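Local structure of IclR transcriptional regulator (Thermotoga maritima, 1MKM) at residues 12-17 and 29-33; 90-95 and 235-239; 96-101 and 113-119. The protein probably binds DNA through a winged helix-turn-helix domain and regulates transcription, as other members of the IclR family do. One frame throughout, in Å; residues are numbered along the deposited sequence.

Contact 1: 12-17 and 29-33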
# COMPACT_ATOMS: atom_id res chain seq x y z
N GLU B 12 6.25 -26.36 -17.45
CA GLU B 12 6.42 -26.72 -16.06
C GLU B 12 7.09 -25.53 -15.38
O GLU B 12 6.75 -25.16 -14.26
CB GLU B 12 7.28 -27.98 -15.92
CG GLU B 12 6.48 -29.27 -16.02
CD GLU B 12 7.35 -30.51 -16.17
OE1 GLU B 12 8.28 -30.69 -15.36
OE2 GLU B 12 7.08 -31.31 -17.09
N ILE B 13 8.04 -24.92 -16.08
CA ILE B 13 8.72 -23.76 -15.54
C ILE B 13 7.71 -22.62 -15.38
O ILE B 13 7.64 -21.98 -14.33
CB ILE B 13 9.85 -23.30 -16.48
CG1 ILE B 13 10.86 -24.43 -16.65
CG2 ILE B 13 10.52 -22.05 -15.92
CD1 ILE B 13 12.10 -24.02 -17.37
N LEU B 14 6.92 -22.38 -16.43
CA LEU B 14 5.92 -21.33 -16.40
C LEU B 14 4.89 -21.59 -15.30
O LEU B 14 4.61 -20.70 -14.50
CB LEU B 14 5.22 -21.22 -17.76
CG LEU B 14 4.04 -20.24 -17.91
CD1 LEU B 14 4.50 -18.81 -17.69
CD2 LEU B 14 3.42 -20.39 -19.31
N ASP B 15 4.34 -22.80 -15.25
CA ASP B 15 3.35 -23.12 -14.23
C ASP B 15 3.89 -22.80 -12.86
O ASP B 15 3.15 -22.37 -11.97
CB ASP B 15 2.95 -24.60 -14.28
CG ASP B 15 1.97 -24.98 -13.17
OD1 ASP B 15 2.42 -25.29 -12.05
OD2 ASP B 15 0.75 -24.96 -13.42
N PHE B 16 5.20 -22.98 -12.70
CA PHE B 16 5.88 -22.72 -11.44
C PHE B 16 5.99 -21.24 -11.08
O PHE B 16 5.82 -20.86 -9.92
CB PHE B 16 7.28 -23.34 -11.46
CG PHE B 16 8.17 -22.88 -10.33
CD1 PHE B 16 7.88 -23.24 -9.01
CD2 PHE B 16 9.27 -22.07 -10.58
CE1 PHE B 16 8.67 -22.79 -7.96
CE2 PHE B 16 10.08 -21.61 -9.54
CZ PHE B 16 9.78 -21.98 -8.22
N ILE B 17 6.31 -20.39 -12.05
CA ILE B 17 6.45 -18.97 -11.77
C ILE B 17 5.10 -18.37 -11.41
O ILE B 17 5.02 -17.45 -10.59
CB ILE B 17 7.09 -18.23 -12.97
CG1 ILE B 17 8.45 -18.86 -13.29
CG2 ILE B 17 7.24 -16.75 -12.66
CD1 ILE B 17 9.13 -18.28 -14.49
N ILE B 29 15.75 -21.07 -11.33
CA ILE B 29 15.01 -21.96 -12.20
C ILE B 29 15.92 -23.08 -12.68
O ILE B 29 15.54 -24.25 -12.67
CB ILE B 29 14.43 -21.21 -13.42
CG1 ILE B 29 13.18 -20.45 -12.98
CG2 ILE B 29 14.13 -22.19 -14.55
CD1 ILE B 29 12.35 -19.89 -14.11
N ALA B 30 17.13 -22.71 -13.10
CA ALA B 30 18.10 -23.69 -13.56
C ALA B 30 18.27 -24.77 -12.48
O ALA B 30 18.06 -25.96 -12.73
CB ALA B 30 19.45 -23.01 -13.86
N GLU B 31 18.63 -24.35 -11.28
CA GLU B 31 18.81 -25.27 -10.16
C GLU B 31 17.54 -26.06 -9.88
O GLU B 31 17.58 -27.17 -9.34
CB GLU B 31 19.23 -24.50 -8.91
CG GLU B 31 20.63 -23.90 -8.97
CD GLU B 31 21.05 -23.25 -7.66
OE1 GLU B 31 20.47 -22.21 -7.29
OE2 GLU B 31 21.97 -23.80 -7.00
N LYS B 32 16.40 -25.48 -10.24
CA LYS B 32 15.11 -26.11 -10.03
C LYS B 32 14.83 -27.23 -11.02
O LYS B 32 14.37 -28.31 -10.63
CB LYS B 32 14.00 -25.07 -10.13
CG LYS B 32 12.57 -25.64 -10.10
CD LYS B 32 12.16 -26.12 -8.73
CE LYS B 32 10.71 -26.57 -8.74
NZ LYS B 32 10.24 -26.84 -7.36
N PHE B 33 15.12 -26.98 -12.29
CA PHE B 33 14.88 -27.98 -13.32
C PHE B 33 16.14 -28.55 -13.96
O PHE B 33 16.25 -28.61 -15.19
CB PHE B 33 13.97 -27.40 -14.42
CG PHE B 33 12.62 -26.96 -13.92
CD1 PHE B 33 12.44 -25.70 -13.38
CD2 PHE B 33 11.54 -27.83 -13.96
CE1 PHE B 33 11.20 -25.30 -12.89
CE2 PHE B 33 10.30 -27.45 -13.47
CZ PHE B 33 10.13 -26.18 -12.93

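Contact 2: 90-95 and 235-239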
# COMPACT_ATOMS: atom_id res chain seq x y z
N ASP B 90 -25.40 -7.08 -8.37
CA ASP B 90 -26.59 -6.65 -7.66
C ASP B 90 -26.96 -7.65 -6.56
O ASP B 90 -27.28 -7.26 -5.43
CB ASP B 90 -27.74 -6.44 -8.65
CG ASP B 90 -28.99 -5.83 -7.99
OD1 ASP B 90 -28.88 -4.97 -7.08
OD2 ASP B 90 -30.10 -6.20 -8.42
N ILE B 91 -26.89 -8.94 -6.89
CA ILE B 91 -27.21 -9.98 -5.92
C ILE B 91 -26.28 -9.85 -4.72
O ILE B 91 -26.68 -10.12 -3.59
CB ILE B 91 -27.04 -11.40 -6.51
CG1 ILE B 91 -27.97 -11.58 -7.72
CG2 ILE B 91 -27.36 -12.45 -5.44
CD1 ILE B 91 -27.84 -12.91 -8.40
N MET B 92 -25.03 -9.45 -4.95
CA MET B 92 -24.09 -9.31 -3.85
C MET B 92 -24.39 -8.07 -2.99
O MET B 92 -24.20 -8.09 -1.76
CB MET B 92 -22.67 -9.22 -4.38
CG MET B 92 -21.62 -8.99 -3.31
SD MET B 92 -21.42 -7.26 -2.77
CE MET B 92 -20.73 -6.57 -4.25
N LYS B 93 -24.84 -7.00 -3.63
CA LYS B 93 -25.14 -5.77 -2.92
C LYS B 93 -26.46 -5.86 -2.17
O LYS B 93 -26.68 -5.13 -1.20
CB LYS B 93 -25.15 -4.60 -3.89
CG LYS B 93 -23.82 -4.42 -4.58
CD LYS B 93 -23.93 -3.45 -5.73
CE LYS B 93 -23.90 -2.02 -5.26
NZ LYS B 93 -22.59 -1.73 -4.62
N ARG B 94 -27.33 -6.77 -2.61
CA ARG B 94 -28.62 -6.95 -1.95
C ARG B 94 -28.65 -8.12 -0.97
O ARG B 94 -29.68 -8.38 -0.36
CB ARG B 94 -29.72 -7.11 -2.99
CG ARG B 94 -29.76 -5.96 -3.97
CD ARG B 94 -31.05 -5.94 -4.76
NE ARG B 94 -31.19 -7.08 -5.65
CZ ARG B 94 -32.30 -7.35 -6.33
NH1 ARG B 94 -33.37 -6.57 -6.21
NH2 ARG B 94 -32.34 -8.40 -7.13
N THR B 95 -27.52 -8.82 -0.83
CA THR B 95 -27.46 -9.93 0.11
C THR B 95 -26.21 -9.81 0.97
O THR B 95 -26.19 -10.26 2.12
CB THR B 95 -27.41 -11.30 -0.59
OG1 THR B 95 -26.16 -11.43 -1.27
CG2 THR B 95 -28.57 -11.44 -1.58
N VAL B 235 -33.91 -13.78 -4.56
CA VAL B 235 -33.14 -12.88 -5.42
C VAL B 235 -32.46 -13.70 -6.51
O VAL B 235 -32.33 -13.25 -7.65
CB VAL B 235 -32.06 -12.11 -4.62
CG1 VAL B 235 -31.42 -11.04 -5.50
CG2 VAL B 235 -32.68 -11.47 -3.39
N LEU B 236 -32.05 -14.90 -6.14
CA LEU B 236 -31.38 -15.80 -7.07
C LEU B 236 -32.29 -16.10 -8.25
O LEU B 236 -31.94 -15.83 -9.41
CB LEU B 236 -31.00 -17.09 -6.34
CG LEU B 236 -29.63 -17.71 -6.60
CD1 LEU B 236 -28.55 -16.64 -6.65
CD2 LEU B 236 -29.33 -18.71 -5.50
N LYS B 237 -33.46 -16.65 -7.96
CA LYS B 237 -34.41 -16.99 -9.01
C LYS B 237 -34.80 -15.77 -9.82
O LYS B 237 -35.05 -15.86 -11.02
CB LYS B 237 -35.66 -17.65 -8.43
CG LYS B 237 -35.92 -19.05 -8.97
CD LYS B 237 -35.95 -19.07 -10.50
CE LYS B 237 -36.16 -20.48 -11.03
NZ LYS B 237 -36.14 -20.57 -12.52
N GLU B 238 -34.86 -14.61 -9.16
CA GLU B 238 -35.23 -13.38 -9.85
C GLU B 238 -34.23 -13.05 -10.97
O GLU B 238 -34.64 -12.74 -12.10
CB GLU B 238 -35.28 -12.20 -8.88
CG GLU B 238 -35.66 -10.88 -9.54
CD GLU B 238 -35.45 -9.68 -8.65
OE1 GLU B 238 -35.90 -9.71 -7.48
OE2 GLU B 238 -34.83 -8.69 -9.11
N LYS B 239 -32.94 -13.11 -10.65
CA LYS B 239 -31.91 -12.82 -11.63
C LYS B 239 -31.85 -13.98 -12.61
O LYS B 239 -31.68 -13.78 -13.81
CB LYS B 239 -30.54 -12.64 -10.95
CG LYS B 239 -30.46 -11.45 -9.99
CD LYS B 239 -30.67 -10.13 -10.73
CE LYS B 239 -30.53 -8.92 -9.80
NZ LYS B 239 -30.71 -7.63 -10.51

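Contact 3: 96-101 and 113-119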
# COMPACT_ATOMS: atom_id res chain seq x y z
N GLY B 96 -25.17 -9.19 0.39
CA GLY B 96 -23.91 -9.01 1.08
C GLY B 96 -23.07 -10.27 1.04
O GLY B 96 -21.99 -10.35 1.63
N GLU B 97 -23.57 -11.26 0.31
CA GLU B 97 -22.91 -12.54 0.20
C GLU B 97 -22.19 -12.71 -1.13
O GLU B 97 -22.55 -12.08 -2.13
CB GLU B 97 -23.94 -13.67 0.35
CG GLU B 97 -24.80 -13.55 1.59
CD GLU B 97 -23.98 -13.42 2.84
OE1 GLU B 97 -23.12 -14.30 3.08
OE2 GLU B 97 -24.19 -12.45 3.60
N THR B 98 -21.16 -13.55 -1.12
CA THR B 98 -20.39 -13.86 -2.32
C THR B 98 -21.35 -14.59 -3.28
O THR B 98 -22.20 -15.37 -2.85
CB THR B 98 -19.20 -14.76 -1.97
OG1 THR B 98 -18.34 -14.07 -1.05
CG2 THR B 98 -18.42 -15.14 -3.20
N VAL B 99 -21.21 -14.30 -4.56
CA VAL B 99 -22.04 -14.86 -5.62
C VAL B 99 -21.17 -15.60 -6.64
O VAL B 99 -20.11 -15.09 -7.01
CB VAL B 99 -22.78 -13.72 -6.37
CG1 VAL B 99 -23.68 -14.27 -7.47
CG2 VAL B 99 -23.57 -12.89 -5.37
N HIS B 100 -21.60 -16.77 -7.09
CA HIS B 100 -20.85 -17.54 -8.09
C HIS B 100 -21.72 -17.83 -9.29
O HIS B 100 -22.94 -17.86 -9.20
CB HIS B 100 -20.36 -18.88 -7.53
CG HIS B 100 -19.38 -18.75 -6.41
ND1 HIS B 100 -18.02 -18.66 -6.62
CD2 HIS B 100 -19.55 -18.68 -5.07
CE1 HIS B 100 -17.40 -18.55 -5.46
NE2 HIS B 100 -18.31 -18.56 -4.50
N LEU B 101 -21.06 -18.05 -10.42
CA LEU B 101 -21.74 -18.40 -11.66
C LEU B 101 -20.90 -19.50 -12.28
O LEU B 101 -19.76 -19.25 -12.70
CB LEU B 101 -21.80 -17.21 -12.63
CG LEU B 101 -22.44 -17.57 -13.98
CD1 LEU B 101 -23.91 -17.81 -13.76
CD2 LEU B 101 -22.24 -16.46 -15.03
N ASP B 113 -17.40 -16.61 -13.27
CA ASP B 113 -17.56 -15.27 -12.70
C ASP B 113 -17.80 -15.39 -11.20
O ASP B 113 -18.38 -16.36 -10.72
CB ASP B 113 -18.74 -14.53 -13.34
CG ASP B 113 -18.61 -13.01 -13.21
OD1 ASP B 113 -18.00 -12.54 -12.23
OD2 ASP B 113 -19.12 -12.29 -14.09
N LYS B 114 -17.33 -14.40 -10.44
CA LYS B 114 -17.52 -14.42 -9.01
C LYS B 114 -17.47 -13.01 -8.45
O LYS B 114 -16.57 -12.22 -8.76
CB LYS B 114 -16.44 -15.30 -8.34
CG LYS B 114 -16.49 -15.34 -6.81
CD LYS B 114 -15.16 -15.84 -6.24
CE LYS B 114 -15.24 -16.13 -4.75
NZ LYS B 114 -13.93 -16.56 -4.17
N VAL B 115 -18.47 -12.66 -7.63
CA VAL B 115 -18.50 -11.35 -6.99
C VAL B 115 -18.25 -11.57 -5.51
O VAL B 115 -19.08 -12.17 -4.83
CB VAL B 115 -19.87 -10.66 -7.11
CG1 VAL B 115 -19.89 -9.43 -6.18
CG2 VAL B 115 -20.14 -10.24 -8.52
N GLU B 116 -17.12 -11.09 -5.01
CA GLU B 116 -16.82 -11.26 -3.59
C GLU B 116 -17.80 -10.47 -2.73
O GLU B 116 -18.32 -9.43 -3.13
CB GLU B 116 -15.39 -10.81 -3.28
CG GLU B 116 -14.31 -11.61 -4.00
CD GLU B 116 -12.91 -11.32 -3.47
OE1 GLU B 116 -12.58 -10.12 -3.31
OE2 GLU B 116 -12.15 -12.27 -3.20
N GLY B 117 -18.06 -10.99 -1.53
CA GLY B 117 -18.96 -10.34 -0.62
C GLY B 117 -18.19 -9.43 0.32
O GLY B 117 -16.96 -9.28 0.23
N GLU B 118 -18.93 -8.84 1.25
CA GLU B 118 -18.39 -7.92 2.22
C GLU B 118 -17.37 -8.52 3.17
O GLU B 118 -16.46 -7.83 3.64
CB GLU B 118 -19.55 -7.29 2.99
CG GLU B 118 -20.47 -6.49 2.08
CD GLU B 118 -21.75 -6.04 2.75
OE1 GLU B 118 -21.72 -5.75 3.97
OE2 GLU B 118 -22.78 -5.95 2.06
N GLN B 119 -17.52 -9.80 3.48
CA GLN B 119 -16.58 -10.48 4.38
C GLN B 119 -15.95 -11.70 3.70
O GLN B 119 -16.55 -12.32 2.82
CB GLN B 119 -17.28 -10.88 5.68
CG GLN B 119 -18.79 -10.72 5.66
CD GLN B 119 -19.47 -11.77 4.79
OE1 GLN B 119 -19.52 -12.95 5.15
NE2 GLN B 119 -20.01 -11.34 3.65

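Contact 1: 12-17 and 29-33
Ile13 lies against Phe33 and Ile29 at once, using a different branch for each. Its CG1 sits over one face of the Phe33 ring. Ile13 CG1 is 3.9 Å from the centroid of the Phe33 ring and 14° off its normal, a CH-pi contact. CG1 is displaced from the middle of the ring toward the rim, and Phe33 CD1 is its nearest ring atom. Ile13 CG2, the other branch, meets Ile29 CD1 at 3.4 Å, which is tight for two carbons. The two isoleucines cross at about a right angle. Ile17 reaches the same methyl from one helical turn further on, with Ile17 CD1 3.6 Å from Ile29 CD1. The far end of the Phe33 ring rests on helix 6-19. Phe33 CZ is 3.8 Å from Ile13 CA, and Phe33 CE2 is 3.9 Å from Glu12 CB.

This is helix-to-helix packing in the helix-turn-helix domain of the IclR family. Helix 6-19 meets the C-terminal end of helix 26-32. Phe33 is the first residue to leave the helical conformation. With CG anti to the carbonyl carbon (chi1 -60°), the Phe33 ring is turned onto Glu12 and Ile13. Phe16 CB comes to the edge of this ring, near its plane, at 4.3 Å from Phe33 CZ. The Phe16 ring in turn has Lys32 CE over one face.

Further out, Met44 of helix 37-50 touches Ile13, Ile17 and Ile29. Val24 touches Phe16, Ile17 and Ile29. Behind helix 6-19, Leu14 packs on Phe11 of the second subunit.

Contact 2: 90-95 and 235-239
Lys239 runs along Ile91 and ends on Asp90. Lys239 CB lies 3.7 Å from Ile91 CD1. CG is pressed against both CG1 and CD1 of Ile91; the Lys239 CG to Ile91 CG1 distance of 3.4 Å is short for carbons. The two side chains pass each other in opposite directions. A bend at chi2 (-63°) comes before the extended outer part of the lysine. CE then passes beside Arg94 NH2. Lys239 NZ gives a hydrogen bond of 2.6 Å to Asp90 OD2, on that oxygen's anti lone pair, as part of a salt bridge.

The contact joins the last turn of helix 79-93 and the residues after it to the C-terminal helix 226-246 in the IclR C-terminal domain. Both helices pack against the central antiparallel sheet, where Ile91 and Leu236 touch Ile217. Val235 CG1 packs against Ile91 CG1 and the guanidinium end of Arg94.

Asp90 OD2 also lies over one face of the Arg94 guanidinium, 3.1 Å from Arg94 NE. The oxygen stands well out of the guanidinium plane, and this pair is purely ionic. Arg94 NH2 bonds Glu238 OE2 at 3.2 Å, with an angle of 166° at the hydrogen. That oxygen is in the guanidinium plane, but the nitrogen stands above the carboxylate plane. The two carboxylates probably offset the closeness of Arg94 NH2 and Lys239 NZ, 3.8 Å apart.

Contact 3: 96-101 and 113-119
Val115 O accepts a hydrogen bond from Val99 N at 3.0 Å and also receives a CA-H...O contact from Thr98 CA at 3.3 Å. Val99 O is held in the same way, by Val115 N and Lys114 CA. These bonds belong to the antiparallel beta hairpin of strands 98-105 and 108-115, inside the six-stranded sheet of the IclR C-terminal domain. The N-H...O angle is 164° for the first bond and 159° for its return.

Val99 and Val115 face helix 79-93, where Val99 touches Leu88 and Ile91, and Val115 touches Met92. The other face carries His100 and Lys114, a non-hydrogen-bonded pair. The extended lysine lies beside the imidazole and points the same way, and its NZ bonds Ser125 OG. The His100 side chain is about 6 Å from a bound zinc ion.

Past the strand pairs the contact continues through weaker bonds. Thr98 OG1, turned beside the Thr98 N (chi1 -61°), takes a weak, bent bond from Gly117 N. Gly117 CA lies 3.8 Å from Gly96 O. Glu118 N makes a weak bond of 3.4 Å to Gly96 O. On the face that carries His100, Lys114 CE lies 3.3 Å from His100 CE1.

Overall arrangement
Contact 1 comes first along the chain and lies in the helix-turn-helix domain. Contacts 2 and 3 both belong to the C-terminal domain. The centre of contact 1 is about 43 Å from that of contact 2 and about 34 Å from that of contact 3, and it touches neither. Contacts 2 and 3 have centres about 10 Å apart. Contact 3 is nested in the chain between the two segments of contact 2, and helix 79-93 is followed in the chain, after a short connection, by strand 98-105. They meet at Met92, where Met92 CB is 3.3 Å from Val115 CG1. The probable DNA-binding part is thus well separated from the sheet and helices near the zinc site.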